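Local coordinates for protein similar to yteR (Bacilus subtilis) (Clostridium acetobutylicum, PDB 4WU0) that probably hydrolyses unsaturated rhamnogalacturonan fragments from pectin breakdown, as a glycoside hydrolase of family 105, at residues L29-I34 / G80-T85; N65-E70 / R103-N108; K94-L99 / A140-E145; K150-I155 / I213-K218. All coordinates share one frame; numbering follows the deposited sequence.

Contact 1 of 4, residues L29-I34 / G80-T85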
loop_
_atom_site.group_PDB
_atom_site.type_symbol
_atom_site.label_atom_id
_atom_site.label_comp_id
_atom_site.label_asym_id
_atom_site.label_seq_id
_atom_site.Cartn_x
_atom_site.Cartn_y
_atom_site.Cartn_z
ATOM N N LEU A 29 6.598 -1.339 -4.992
ATOM C CA LEU A 29 6.223 -1.952 -3.716
ATOM C C LEU A 29 6.987 -3.275 -3.474
ATOM O O LEU A 29 7.499 -3.529 -2.379
ATOM C CB LEU A 29 4.723 -2.206 -3.702
ATOM C CG LEU A 29 4.103 -3.032 -2.587
ATOM C CD1 LEU A 29 4.326 -2.443 -1.206
ATOM C CD2 LEU A 29 2.613 -3.172 -2.863
ATOM N N THR A 30 7.056 -4.106 -4.504
ATOM C CA THR A 30 7.752 -5.381 -4.411
ATOM C C THR A 30 9.248 -5.131 -4.238
ATOM O O THR A 30 9.914 -5.793 -3.443
ATOM C CB THR A 30 7.451 -6.248 -5.641
ATOM O OG1 THR A 30 6.062 -6.600 -5.633
ATOM C CG2 THR A 30 8.278 -7.522 -5.649
ATOM N N LEU A 31 9.786 -4.160 -4.974
ATOM C CA LEU A 31 11.178 -3.825 -4.819
ATOM C C LEU A 31 11.500 -3.262 -3.426
ATOM O O LEU A 31 12.599 -3.494 -2.899
ATOM C CB LEU A 31 11.636 -2.839 -5.905
ATOM C CG LEU A 31 11.611 -3.390 -7.328
ATOM C CD1 LEU A 31 12.063 -2.307 -8.307
ATOM C CD2 LEU A 31 12.488 -4.628 -7.481
ATOM N N ASP A 32 10.555 -2.516 -2.847
ATOM C CA ASP A 32 10.709 -1.992 -1.491
ATOM C C ASP A 32 10.853 -3.171 -0.501
ATOM O O ASP A 32 11.591 -3.085 0.472
ATOM C CB ASP A 32 9.495 -1.116 -1.105
ATOM C CG ASP A 32 9.464 0.261 -1.814
ATOM O OD1 ASP A 32 10.534 0.764 -2.200
ATOM O OD2 ASP A 32 8.367 0.876 -1.962
ATOM N N GLY A 33 10.124 -4.261 -0.743
ATOM C CA GLY A 33 10.280 -5.464 0.057
ATOM C C GLY A 33 11.639 -6.112 -0.153
ATOM O O GLY A 33 12.300 -6.542 0.792
ATOM N N ILE A 34 12.072 -6.192 -1.402
ATOM C CA ILE A 34 13.377 -6.771 -1.709
ATOM C C ILE A 34 14.497 -5.919 -1.088
ATOM O O ILE A 34 15.531 -6.427 -0.673
ATOM C CB ILE A 34 13.550 -6.994 -3.228
ATOM C CG1 ILE A 34 12.560 -8.078 -3.684
ATOM C CG2 ILE A 34 14.983 -7.420 -3.549
ATOM C CD1 ILE A 34 12.498 -8.294 -5.174
ATOM N N GLY A 80 8.369 6.291 -6.726
ATOM C CA GLY A 80 9.351 7.203 -6.202
ATOM C C GLY A 80 9.994 6.728 -4.902
ATOM O O GLY A 80 11.112 7.111 -4.573
ATOM N N LYS A 81 9.286 5.923 -4.122
ATOM C CA LYS A 81 9.840 5.433 -2.869
ATOM C C LYS A 81 11.084 4.589 -3.106
ATOM O O LYS A 81 12.109 4.813 -2.462
ATOM C CB LYS A 81 8.809 4.638 -2.096
ATOM C CG LYS A 81 7.569 5.433 -1.747
ATOM C CD LYS A 81 6.487 4.497 -1.282
ATOM C CE LYS A 81 5.218 5.220 -0.906
ATOM N NZ LYS A 81 4.188 4.224 -0.461
ATOM N N ILE A 82 11.018 3.611 -4.016
ATOM C CA ILE A 82 12.236 2.858 -4.315
ATOM C C ILE A 82 13.331 3.749 -4.901
ATOM O O ILE A 82 14.519 3.489 -4.686
ATOM C CB ILE A 82 11.968 1.601 -5.180
ATOM C CG1 ILE A 82 13.193 0.668 -5.196
ATOM C CG2 ILE A 82 11.524 1.948 -6.570
ATOM C CD1 ILE A 82 13.478 -0.059 -3.867
ATOM N N LEU A 83 12.960 4.783 -5.655
ATOM C CA LEU A 83 13.959 5.709 -6.179
ATOM C C LEU A 83 14.709 6.453 -5.065
ATOM O O LEU A 83 15.915 6.691 -5.189
ATOM C CB LEU A 83 13.341 6.708 -7.154
ATOM C CG LEU A 83 12.770 6.133 -8.454
ATOM C CD1 LEU A 83 12.132 7.260 -9.276
ATOM C CD2 LEU A 83 13.852 5.455 -9.260
ATOM N N ILE A 84 14.013 6.808 -3.983
ATOM C CA ILE A 84 14.678 7.394 -2.824
ATOM C C ILE A 84 15.708 6.430 -2.274
ATOM O O ILE A 84 16.849 6.813 -1.979
ATOM C CB ILE A 84 13.674 7.842 -1.747
ATOM C CG1 ILE A 84 12.809 8.964 -2.302
ATOM C CG2 ILE A 84 14.391 8.328 -0.481
ATOM C CD1 ILE A 84 11.618 9.330 -1.431
ATOM N N THR A 85 15.302 5.173 -2.125
ATOM C CA THR A 85 16.186 4.152 -1.596
ATOM C C THR A 85 17.412 3.989 -2.490
ATOM O O THR A 85 18.545 3.929 -2.005
ATOM C CB THR A 85 15.403 2.847 -1.468
ATOM O OG1 THR A 85 14.361 3.047 -0.500
ATOM C CG2 THR A 85 16.299 1.687 -1.051
HETATM O O HOH W 1 8.454 2.231 -4.551
HETATM O O HOH W 2 12.267 1.418 -0.346
#

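Contact 2 of 4, residues N65-E70 / R103-N108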
loop_
_atom_site.group_PDB
_atom_site.type_symbol
_atom_site.label_atom_id
_atom_site.label_comp_id
_atom_site.label_asym_id
_atom_site.label_seq_id
_atom_site.Cartn_x
_atom_site.Cartn_y
_atom_site.Cartn_z
ATOM N N ASN A 65 10.259 6.072 -18.313
ATOM C CA ASN A 65 9.493 5.383 -19.336
ATOM C C ASN A 65 8.181 4.873 -18.773
ATOM O O ASN A 65 8.181 4.186 -17.763
ATOM C CB ASN A 65 10.310 4.230 -19.894
ATOM C CG ASN A 65 11.620 4.701 -20.500
ATOM O OD1 ASN A 65 11.643 5.634 -21.318
ATOM N ND2 ASN A 65 12.723 4.048 -20.113
ATOM N N GLY A 66 7.072 5.230 -19.423
ATOM C CA GLY A 66 5.761 4.777 -18.985
ATOM C C GLY A 66 5.071 5.719 -18.012
ATOM O O GLY A 66 3.967 5.445 -17.556
ATOM N N TYR A 67 5.721 6.836 -17.720
ATOM C CA TYR A 67 5.181 7.864 -16.831
ATOM C C TYR A 67 4.796 9.086 -17.635
ATOM O O TYR A 67 5.565 9.522 -18.481
ATOM C CB TYR A 67 6.242 8.247 -15.817
ATOM C CG TYR A 67 5.863 9.427 -14.952
ATOM C CD1 TYR A 67 4.792 9.346 -14.072
ATOM C CD2 TYR A 67 6.565 10.615 -15.023
ATOM C CE1 TYR A 67 4.445 10.415 -13.273
ATOM C CE2 TYR A 67 6.229 11.697 -14.236
ATOM C CZ TYR A 67 5.166 11.599 -13.356
ATOM O OH TYR A 67 4.832 12.693 -12.582
ATOM N N LYS A 68 3.610 9.641 -17.393
ATOM C CA LYS A 68 3.270 10.943 -17.979
ATOM C C LYS A 68 2.632 11.772 -16.884
ATOM O O LYS A 68 1.566 11.447 -16.365
ATOM C CB LYS A 68 2.353 10.824 -19.198
ATOM C CG LYS A 68 2.134 12.156 -19.931
ATOM C CD LYS A 68 1.403 11.950 -21.266
ATOM C CE LYS A 68 0.819 13.248 -21.806
ATOM N NZ LYS A 68 0.095 13.037 -23.097
ATOM N N LEU A 69 3.348 12.811 -16.501
ATOM C CA LEU A 69 2.949 13.678 -15.415
ATOM C C LEU A 69 1.539 14.221 -15.607
ATOM O O LEU A 69 0.748 14.263 -14.658
ATOM C CB LEU A 69 3.955 14.818 -15.313
ATOM C CG LEU A 69 3.722 15.834 -14.204
ATOM C CD1 LEU A 69 5.054 16.376 -13.724
ATOM C CD2 LEU A 69 2.848 16.951 -14.711
ATOM N N GLU A 70 1.235 14.650 -16.832
ATOM C CA GLU A 70 -0.030 15.295 -17.126
ATOM C C GLU A 70 -1.263 14.388 -17.015
ATOM O O GLU A 70 -2.386 14.876 -17.088
ATOM C CB GLU A 70 0.024 15.951 -18.517
ATOM C CG GLU A 70 0.946 17.162 -18.582
ATOM C CD GLU A 70 2.429 16.806 -18.659
ATOM O OE1 GLU A 70 2.775 15.617 -18.877
ATOM O OE2 GLU A 70 3.255 17.733 -18.507
ATOM N N ARG A 103 8.187 14.691 -8.230
ATOM C CA ARG A 103 7.793 15.728 -7.291
ATOM C C ARG A 103 7.046 16.863 -7.990
ATOM O O ARG A 103 6.157 17.489 -7.400
ATOM C CB ARG A 103 9.022 16.249 -6.540
ATOM C CG ARG A 103 8.772 17.469 -5.676
ATOM C CD ARG A 103 7.825 17.188 -4.539
ATOM N NE ARG A 103 7.640 18.367 -3.708
ATOM C CZ ARG A 103 6.834 19.379 -4.018
ATOM N NH1 ARG A 103 6.125 19.354 -5.148
ATOM N NH2 ARG A 103 6.713 20.411 -3.199
ATOM N N LYS A 104 7.416 17.144 -9.241
ATOM C CA LYS A 104 6.742 18.188 -10.013
ATOM C C LYS A 104 5.239 17.887 -10.194
ATOM O O LYS A 104 4.442 18.797 -10.310
ATOM C CB LYS A 104 7.448 18.401 -11.359
ATOM C CG LYS A 104 6.823 19.439 -12.272
ATOM C CD LYS A 104 6.730 20.776 -11.586
ATOM C CE LYS A 104 6.249 21.883 -12.516
ATOM N NZ LYS A 104 5.797 23.062 -11.735
ATOM N N GLN A 105 4.847 16.622 -10.199
ATOM C CA GLN A 105 3.424 16.289 -10.302
ATOM C C GLN A 105 2.619 16.865 -9.133
ATOM O O GLN A 105 1.489 17.301 -9.290
ATOM C CB GLN A 105 3.230 14.774 -10.349
ATOM C CG GLN A 105 1.793 14.374 -10.624
ATOM C CD GLN A 105 1.610 12.875 -10.796
ATOM O OE1 GLN A 105 2.425 12.195 -11.419
ATOM N NE2 GLN A 105 0.511 12.359 -10.246
ATOM N N ILE A 106 3.227 16.861 -7.953
ATOM C CA ILE A 106 2.565 17.336 -6.752
ATOM C C ILE A 106 2.241 18.818 -6.828
ATOM O O ILE A 106 1.270 19.273 -6.223
ATOM C CB ILE A 106 3.396 16.947 -5.504
ATOM C CG1 ILE A 106 3.307 15.442 -5.326
ATOM C CG2 ILE A 106 2.887 17.643 -4.250
ATOM C CD1 ILE A 106 4.315 14.847 -4.332
ATOM N N ASP A 107 3.025 19.570 -7.594
ATOM C CA ASP A 107 2.797 21.006 -7.741
ATOM C C ASP A 107 1.369 21.361 -8.148
ATOM O O ASP A 107 0.768 22.276 -7.577
ATOM C CB ASP A 107 3.755 21.608 -8.773
ATOM C CG ASP A 107 5.192 21.621 -8.307
ATOM O OD1 ASP A 107 5.456 21.246 -7.158
ATOM O OD2 ASP A 107 6.064 22.053 -9.086
ATOM N N ASN A 108 0.830 20.647 -9.136
ATOM C CA ASN A 108 -0.465 21.004 -9.696
ATOM C C ASN A 108 -1.454 19.848 -9.724
ATOM O O ASN A 108 -2.517 19.968 -10.320
ATOM C CB ASN A 108 -0.287 21.536 -11.121
ATOM C CG ASN A 108 0.551 22.805 -11.171
ATOM O OD1 ASN A 108 0.220 23.796 -10.531
ATOM N ND2 ASN A 108 1.656 22.759 -11.903
HETATM O O HOH W 3 0.685 10.966 -13.502
#

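Contact 3 of 4, residues K94-L99 / A140-E145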
loop_
_atom_site.group_PDB
_atom_site.type_symbol
_atom_site.label_atom_id
_atom_site.label_comp_id
_atom_site.label_asym_id
_atom_site.label_seq_id
_atom_site.Cartn_x
_atom_site.Cartn_y
_atom_site.Cartn_z
ATOM N N LYS A 94 20.728 10.064 -11.877
ATOM C CA LYS A 94 19.523 9.847 -12.662
ATOM C C LYS A 94 18.336 9.561 -11.747
ATOM O O LYS A 94 17.202 9.889 -12.078
ATOM C CB LYS A 94 19.705 8.731 -13.706
ATOM C CG LYS A 94 19.732 7.292 -13.181
ATOM C CD LYS A 94 19.875 6.353 -14.376
ATOM C CE LYS A 94 19.525 4.901 -14.055
ATOM N NZ LYS A 94 19.415 4.071 -15.312
ATOM N N TYR A 95 18.592 8.965 -10.584
ATOM C CA TYR A 95 17.508 8.676 -9.660
ATOM C C TYR A 95 16.980 9.979 -9.058
ATOM O O TYR A 95 15.778 10.155 -8.882
ATOM C CB TYR A 95 17.974 7.742 -8.540
ATOM C CG TYR A 95 18.429 6.384 -9.010
ATOM C CD1 TYR A 95 17.669 5.643 -9.907
ATOM C CD2 TYR A 95 19.620 5.843 -8.564
ATOM C CE1 TYR A 95 18.082 4.406 -10.336
ATOM C CE2 TYR A 95 20.039 4.599 -8.980
ATOM C CZ TYR A 95 19.276 3.883 -9.867
ATOM O OH TYR A 95 19.718 2.636 -10.283
ATOM N N ARG A 96 17.888 10.874 -8.705
ATOM C CA ARG A 96 17.492 12.161 -8.161
ATOM C C ARG A 96 16.715 12.967 -9.200
ATOM O O ARG A 96 15.706 13.602 -8.868
ATOM C CB ARG A 96 18.704 12.945 -7.684
ATOM C CG ARG A 96 18.377 14.295 -7.095
ATOM C CD ARG A 96 17.680 14.178 -5.765
ATOM N NE ARG A 96 17.327 15.503 -5.246
ATOM C CZ ARG A 96 16.092 16.000 -5.171
ATOM N NH1 ARG A 96 15.042 15.289 -5.567
ATOM N NH2 ARG A 96 15.910 17.226 -4.692
ATOM N N LYS A 97 17.146 12.924 -10.463
ATOM C CA LYS A 97 16.436 13.677 -11.499
ATOM C C LYS A 97 15.039 13.108 -11.713
ATOM O O LYS A 97 14.092 13.851 -11.915
ATOM C CB LYS A 97 17.213 13.679 -12.817
ATOM C CG LYS A 97 18.469 14.521 -12.787
ATOM C CD LYS A 97 19.235 14.366 -14.091
ATOM C CE LYS A 97 20.463 15.250 -14.141
ATOM N NZ LYS A 97 21.341 14.818 -15.254
ATOM N N ALA A 98 14.921 11.787 -11.673
ATOM C CA ALA A 98 13.622 11.128 -11.778
ATOM C C ALA A 98 12.711 11.526 -10.619
ATOM O O ALA A 98 11.514 11.774 -10.797
ATOM C CB ALA A 98 13.804 9.595 -11.841
ATOM N N LEU A 99 13.290 11.650 -9.438
ATOM C CA LEU A 99 12.543 12.067 -8.259
ATOM C C LEU A 99 12.041 13.500 -8.404
ATOM O O LEU A 99 10.915 13.803 -8.008
ATOM C CB LEU A 99 13.407 11.906 -7.007
ATOM C CG LEU A 99 13.447 10.453 -6.496
ATOM C CD1 LEU A 99 14.617 10.224 -5.553
ATOM C CD2 LEU A 99 12.130 10.118 -5.817
ATOM N N ALA A 140 5.579 12.196 1.821
ATOM C CA ALA A 140 6.219 12.245 3.134
ATOM C C ALA A 140 7.666 11.772 3.100
ATOM O O ALA A 140 8.549 12.391 3.693
ATOM C CB ALA A 140 5.415 11.420 4.152
ATOM N N LYS A 141 7.917 10.652 2.423
ATOM C CA LYS A 141 9.284 10.158 2.300
ATOM C C LYS A 141 10.153 11.150 1.536
ATOM O O LYS A 141 11.313 11.345 1.869
ATOM C CB LYS A 141 9.293 8.770 1.664
ATOM C CG LYS A 141 8.596 7.734 2.565
ATOM C CD LYS A 141 8.480 6.381 1.921
ATOM C CE LYS A 141 8.010 5.338 2.942
ATOM N NZ LYS A 141 9.035 5.077 4.004
ATOM N N TYR A 142 9.586 11.789 0.518
ATOM C CA TYR A 142 10.329 12.753 -0.264
ATOM C C TYR A 142 10.700 13.953 0.613
ATOM O O TYR A 142 11.837 14.424 0.596
ATOM C CB TYR A 142 9.493 13.215 -1.457
ATOM C CG TYR A 142 10.247 14.099 -2.414
ATOM C CD1 TYR A 142 10.363 15.457 -2.176
ATOM C CD2 TYR A 142 10.856 13.581 -3.539
ATOM C CE1 TYR A 142 11.066 16.272 -3.039
ATOM C CE2 TYR A 142 11.543 14.382 -4.393
ATOM C CZ TYR A 142 11.672 15.715 -4.134
ATOM O OH TYR A 142 12.375 16.511 -5.014
ATOM N N VAL A 143 9.733 14.447 1.375
ATOM C CA VAL A 143 9.983 15.630 2.216
ATOM C C VAL A 143 11.041 15.338 3.271
ATOM O O VAL A 143 11.882 16.190 3.560
ATOM C CB VAL A 143 8.670 16.107 2.892
ATOM C CG1 VAL A 143 8.921 17.175 3.961
ATOM C CG2 VAL A 143 7.697 16.597 1.827
ATOM N N LYS A 144 10.986 14.149 3.860
ATOM C CA LYS A 144 11.985 13.714 4.841
ATOM C C LYS A 144 13.392 13.846 4.265
ATOM O O LYS A 144 14.308 14.300 4.945
ATOM C CB LYS A 144 11.722 12.264 5.262
ATOM C CG LYS A 144 12.709 11.661 6.295
ATOM C CD LYS A 144 12.607 12.401 7.616
ATOM C CE LYS A 144 13.234 11.636 8.781
ATOM N NZ LYS A 144 14.633 11.238 8.505
ATOM N N GLU A 145 13.554 13.470 3.005
ATOM C CA GLU A 145 14.872 13.479 2.375
ATOM C C GLU A 145 15.289 14.820 1.772
ATOM O O GLU A 145 16.464 15.200 1.857
ATOM C CB GLU A 145 14.933 12.364 1.307
ATOM C CG GLU A 145 16.308 12.162 0.664
ATOM C CD GLU A 145 17.367 11.606 1.627
ATOM O OE1 GLU A 145 17.002 10.974 2.652
ATOM O OE2 GLU A 145 18.573 11.823 1.350
HETATM O O HOH W 4 12.875 18.956 -4.558
#

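Contact 4 of 4, residues K150-I155 / I213-K218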
loop_
_atom_site.group_PDB
_atom_site.type_symbol
_atom_site.label_atom_id
_atom_site.label_comp_id
_atom_site.label_asym_id
_atom_site.label_seq_id
_atom_site.Cartn_x
_atom_site.Cartn_y
_atom_site.Cartn_z
ATOM N N LYS A 150 7.587 22.030 6.622
ATOM C CA LYS A 150 6.235 22.576 6.637
ATOM C C LYS A 150 5.283 21.748 5.751
ATOM O O LYS A 150 4.064 21.702 5.994
ATOM C CB LYS A 150 6.243 24.027 6.161
ATOM C CG LYS A 150 4.962 24.793 6.475
ATOM C CD LYS A 150 4.659 24.776 7.972
ATOM C CE LYS A 150 3.523 25.705 8.353
ATOM N NZ LYS A 150 3.134 25.497 9.788
ATOM N N GLU A 151 5.839 21.098 4.731
ATOM C CA GLU A 151 5.028 20.323 3.793
ATOM C C GLU A 151 4.379 19.133 4.456
ATOM O O GLU A 151 3.391 18.593 3.956
ATOM C CB GLU A 151 5.872 19.861 2.610
ATOM C CG GLU A 151 6.341 21.021 1.759
ATOM C CD GLU A 151 7.287 20.604 0.653
ATOM O OE1 GLU A 151 6.813 20.068 -0.359
ATOM O OE2 GLU A 151 8.507 20.843 0.778
ATOM N N PHE A 152 4.919 18.694 5.579
ATOM C CA PHE A 152 4.266 17.594 6.293
ATOM C C PHE A 152 2.828 17.954 6.712
ATOM O O PHE A 152 1.987 17.058 6.857
ATOM C CB PHE A 152 5.071 17.180 7.531
ATOM C CG PHE A 152 6.321 16.398 7.229
ATOM C CD1 PHE A 152 6.267 15.215 6.521
ATOM C CD2 PHE A 152 7.555 16.812 7.723
ATOM C CE1 PHE A 152 7.417 14.480 6.262
ATOM C CE2 PHE A 152 8.707 16.068 7.469
ATOM C CZ PHE A 152 8.625 14.901 6.735
ATOM N N ASP A 153 2.544 19.235 6.932
ATOM C CA ASP A 153 1.203 19.661 7.345
ATOM C C ASP A 153 0.166 19.302 6.286
ATOM O O ASP A 153 -0.968 18.969 6.606
ATOM C CB ASP A 153 1.137 21.190 7.536
ATOM C CG ASP A 153 1.924 21.704 8.736
ATOM O OD1 ASP A 153 2.640 20.937 9.415
ATOM O OD2 ASP A 153 1.835 22.933 8.983
ATOM N N ASP A 154 0.566 19.419 5.025
ATOM C CA ASP A 154 -0.281 19.089 3.880
ATOM C C ASP A 154 -0.584 17.601 3.922
ATOM O O ASP A 154 -1.744 17.190 3.881
ATOM C CB ASP A 154 0.472 19.481 2.603
ATOM C CG ASP A 154 -0.280 19.160 1.319
ATOM O OD1 ASP A 154 -1.375 18.555 1.346
ATOM O OD2 ASP A 154 0.266 19.518 0.261
ATOM N N ILE A 155 0.472 16.807 4.042
ATOM C CA ILE A 155 0.369 15.360 4.075
ATOM C C ILE A 155 -0.525 14.884 5.214
ATOM O O ILE A 155 -1.435 14.065 4.999
ATOM C CB ILE A 155 1.773 14.754 4.188
ATOM C CG1 ILE A 155 2.526 14.993 2.872
ATOM C CG2 ILE A 155 1.732 13.257 4.544
ATOM C CD1 ILE A 155 4.026 15.097 3.040
ATOM N N ILE A 213 3.822 8.096 9.564
ATOM C CA ILE A 213 4.100 8.514 10.921
ATOM C C ILE A 213 5.591 8.348 11.175
ATOM O O ILE A 213 6.205 9.177 11.852
ATOM C CB ILE A 213 3.290 7.692 11.954
ATOM C CG1 ILE A 213 1.794 7.922 11.778
ATOM C CG2 ILE A 213 3.693 8.060 13.385
ATOM C CD1 ILE A 213 0.922 6.844 12.430
ATOM N N GLU A 214 6.167 7.272 10.631
ATOM C CA GLU A 214 7.578 6.959 10.841
ATOM C C GLU A 214 8.510 8.104 10.438
ATOM O O GLU A 214 9.534 8.324 11.085
ATOM C CB GLU A 214 7.950 5.656 10.102
ATOM C CG GLU A 214 9.382 5.199 10.337
ATOM C CD GLU A 214 9.747 3.929 9.569
ATOM O OE1 GLU A 214 9.234 3.725 8.442
ATOM O OE2 GLU A 214 10.564 3.141 10.096
ATOM N N VAL A 215 8.164 8.832 9.370
ATOM C CA VAL A 215 9.024 9.914 8.889
ATOM C C VAL A 215 8.625 11.307 9.385
ATOM O O VAL A 215 9.330 12.279 9.118
ATOM C CB VAL A 215 9.167 9.916 7.343
ATOM C CG1 VAL A 215 9.839 8.632 6.873
ATOM C CG2 VAL A 215 7.823 10.136 6.668
ATOM N N LEU A 216 7.520 11.413 10.131
ATOM C CA LEU A 216 7.142 12.700 10.721
ATOM C C LEU A 216 8.101 13.179 11.811
ATOM O O LEU A 216 8.626 12.389 12.578
ATOM C CB LEU A 216 5.740 12.638 11.329
ATOM C CG LEU A 216 4.528 12.526 10.412
ATOM C CD1 LEU A 216 3.265 12.488 11.265
ATOM C CD2 LEU A 216 4.487 13.695 9.412
ATOM N N PRO A 217 8.310 14.494 11.917
ATOM C CA PRO A 217 8.989 14.998 13.111
ATOM C C PRO A 217 8.268 14.555 14.395
ATOM O O PRO A 217 7.044 14.557 14.417
ATOM C CB PRO A 217 8.923 16.524 12.928
ATOM C CG PRO A 217 8.830 16.704 11.435
ATOM C CD PRO A 217 8.012 15.566 10.945
ATOM N N LYS A 218 9.014 14.176 15.435
ATOM C CA LYS A 218 8.413 13.685 16.677
ATOM C C LYS A 218 7.460 14.675 17.323
ATOM O O LYS A 218 6.513 14.276 18.003
ATOM C CB LYS A 218 9.499 13.292 17.683
ATOM C CG LYS A 218 9.971 11.857 17.523
ATOM C CD LYS A 218 10.578 11.629 16.149
ATOM C CE LYS A 218 10.863 10.163 15.866
ATOM N NZ LYS A 218 11.722 10.026 14.647
#

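Contact 1 of 4, residues L29-I34 / G80-T85
Asp-32 and Leu-31 on helix 25-41 pack on Ile-82 of helix 80-90. Both helices belong to the alpha/alpha barrel expected for this family. The short segments run roughly parallel, their directions 32° apart and their axes 9.0 Å apart. Ile-82 buries the most surface. Its CG1 lies anti to the backbone N (chi1 -167°), and this lays CG1 and CD1 against Leu-31 and Asp-32. CG1 meets Leu-31 CB at 3.9 Å, and CD1 lies near both Leu-31 O and Asp-32 OD1. Leu-31 also touches Thr-53 and Met-54 of helix 44-54, and Ile-82 touches Ile-50. The carboxylate end of Asp-32 comes close to helix 80-90, with OD1 3.4 Å from Ile-82 CB. It makes no direct polar bond to that segment. Two waters join them instead, one at each carboxylate oxygen. Lys-81 crosses Asp-32 at about a right angle, but its NZ is bound by Asn-78 and by the carbonyl of Tyr-133. Water 1 donates to Asp-32 OD2 at 2.9 Å and accepts from Ile-82 N at 3.0 Å. Water 2 donates to Asp-32 OD1 at 2.6 Å and lies 2.7 Å from Thr-85 OG1.

Contact 2 of 4, residues N65-E70 / R103-N108
Tyr-67 donates its hydroxyl proton to the amide oxygen of Gln-105, OH to OE1 2.7 Å. The proton arrives on a lone pair in the carbonyl plane, at a C=O...donor angle of 135°. Ring and amide planes lie only 14° apart, and OE1 sits at the ring edge, in its plane. Gln-105 reaches the ring with an extended chain, CG anti to the backbone N (chi1 -173°).

The apolar half of the contact is Leu-69. Its CD1 rests 3.5 Å from Gln-105 N and 3.8 Å from Lys-104 CG. The side chains of Leu-69 and Gln-105 run antiparallel alongside each other, with CG of Leu-69 4.0 Å from CB of Gln-105. The backbone N of Leu-69 sits over one face of the Tyr-67 ring, toward its rim.

Further out, water 3 lies 3.0 Å from both Lys-68 O and Gln-105 OE1. It cannot serve all its neighbouring acceptors at once. The other end of the Gln-105 amide is fixed by NE2 bonding to His-109 ND1. Trp-23 meets the Tyr-67 ring at a steep angle. On the helix, Arg-103 pairs with Asp-107 and also with Glu-151. The arrangement is loop-on-helix packing: the connection between helices 44-54 and 80-90 is pinned to helix 93-108 at the periphery of the alpha/alpha barrel.

Contact 3 of 4, residues K94-L99 / A140-E145
Tyr-142 reaches from helix 129-146 to Arg-96 and Leu-99 of helix 93-108. This is helix-to-helix packing within the alpha/alpha barrel expected for the family. One long side chain does most of the bridging, because the closest CA atoms, those of Leu-99 and Tyr-142, are still 8.3 Å apart.

The packed part lies at Leu-99. CE2 of Tyr-142 comes within 3.7 Å of Leu-99 O and 4.1 Å of Leu-99 CB. Both residues are buried. Leu-99 also leans on Leu-83 of helix 80-90, and the Tyr-142 ring meets that of Phe-146. Tyr-142 projects to the other helix because CG stands anti to the backbone N (chi1 -173°).

The looser part is polar and lies round the partly exposed Arg-96. Its chain bends about the CB-CG bond, and the guanidinium reaches the tyrosine hydroxyl. NH1 donates to Tyr-142 OH at 3.0 Å, nearly straight at 169°. The hydroxyl lies at the guanidinium edge, close to its plane, while the guanidinium and ring planes stand 62° apart. Phe-146 adds a cation-pi contact to Arg-96, and Phe-87 touches its side chain. A water also bonds here. Water 4 accepts a weak bond from Arg-96 NH2 at 3.5 Å. It lies 2.5 Å from Tyr-142 OH, at the edge of the tyrosine ring and in its plane.

Contact 4 of 4, residues K150-I155 / I213-K218
Phe-152 and Leu-216 bring their CA atoms to 7.2 Å where the first part of helix 152-166 faces the chain coming off helix 199-215. There the backbone turns extended through Leu-216 and Pro-217, after a hydrogen bond from Leu-216 N to Ile-213 O of 3.1 Å.

The Phe-152 side chain makes every contact across the two segments. Its CG is anti to the carbonyl carbon (chi1 -74°), and the ring extends to three consecutive residues. Pro-217 comes closest, its CD 3.5 Å from Phe-152 CD2. The two side chains are skewed to each other, and Pro-217 CG also lies near CD2 and CE2. Leu-216 uses one methyl: CD2 lies 3.7 Å from Phe-152 CD1 and also near CB and CG. The leucine and phenylalanine side chains point in opposite directions as they pass. At the far end of the ring, CZ is 3.6 Å from the backbone O of Val-215. The Val-215 side chain lies a little further off, with CG2 4.4 Å from Phe-152 CE1.

In the alpha/alpha barrel expected for this family, the ring joins helix 152-166 to the end of helix 199-215. Val-143 of helix 129-146 and His-220 also touch Phe-152, and Arg-223 touches Leu-216.

Close by, Lys-150 NZ forms a salt bridge with Asp-153 OD2 at 3.0 Å. It meets the oxygen on the syn side, 19° out of the carboxylate plane. The other oxygen, OD1, is bonded to NE2 of His-220.

In the fold
Contacts 1, 3 and 4 follow one another along the chain, while contact 2 alternates with both contact 1 and contact 3. The centre of contact 1 lies about 12 Å from the centre of the chain, the nearest of the four, and that of contact 2 about 20 Å, the farthest. Contacts 1 and 3 have centres about 12 Å apart and meet where Ile-84 and Gly-80 pack on Leu-99. Contacts 2 and 3 share helix 93-108, and Arg-103 CB lies 3.6 Å from Tyr-142 CZ. Contacts 3 and 4 meet through Val-143 and Ala-140 against Phe-152. A salt bridge from Arg-103 NH2 to Glu-151 OE1, 2.9 Å, ties contact 2 to contact 4. Contacts 1 and 4 do not touch.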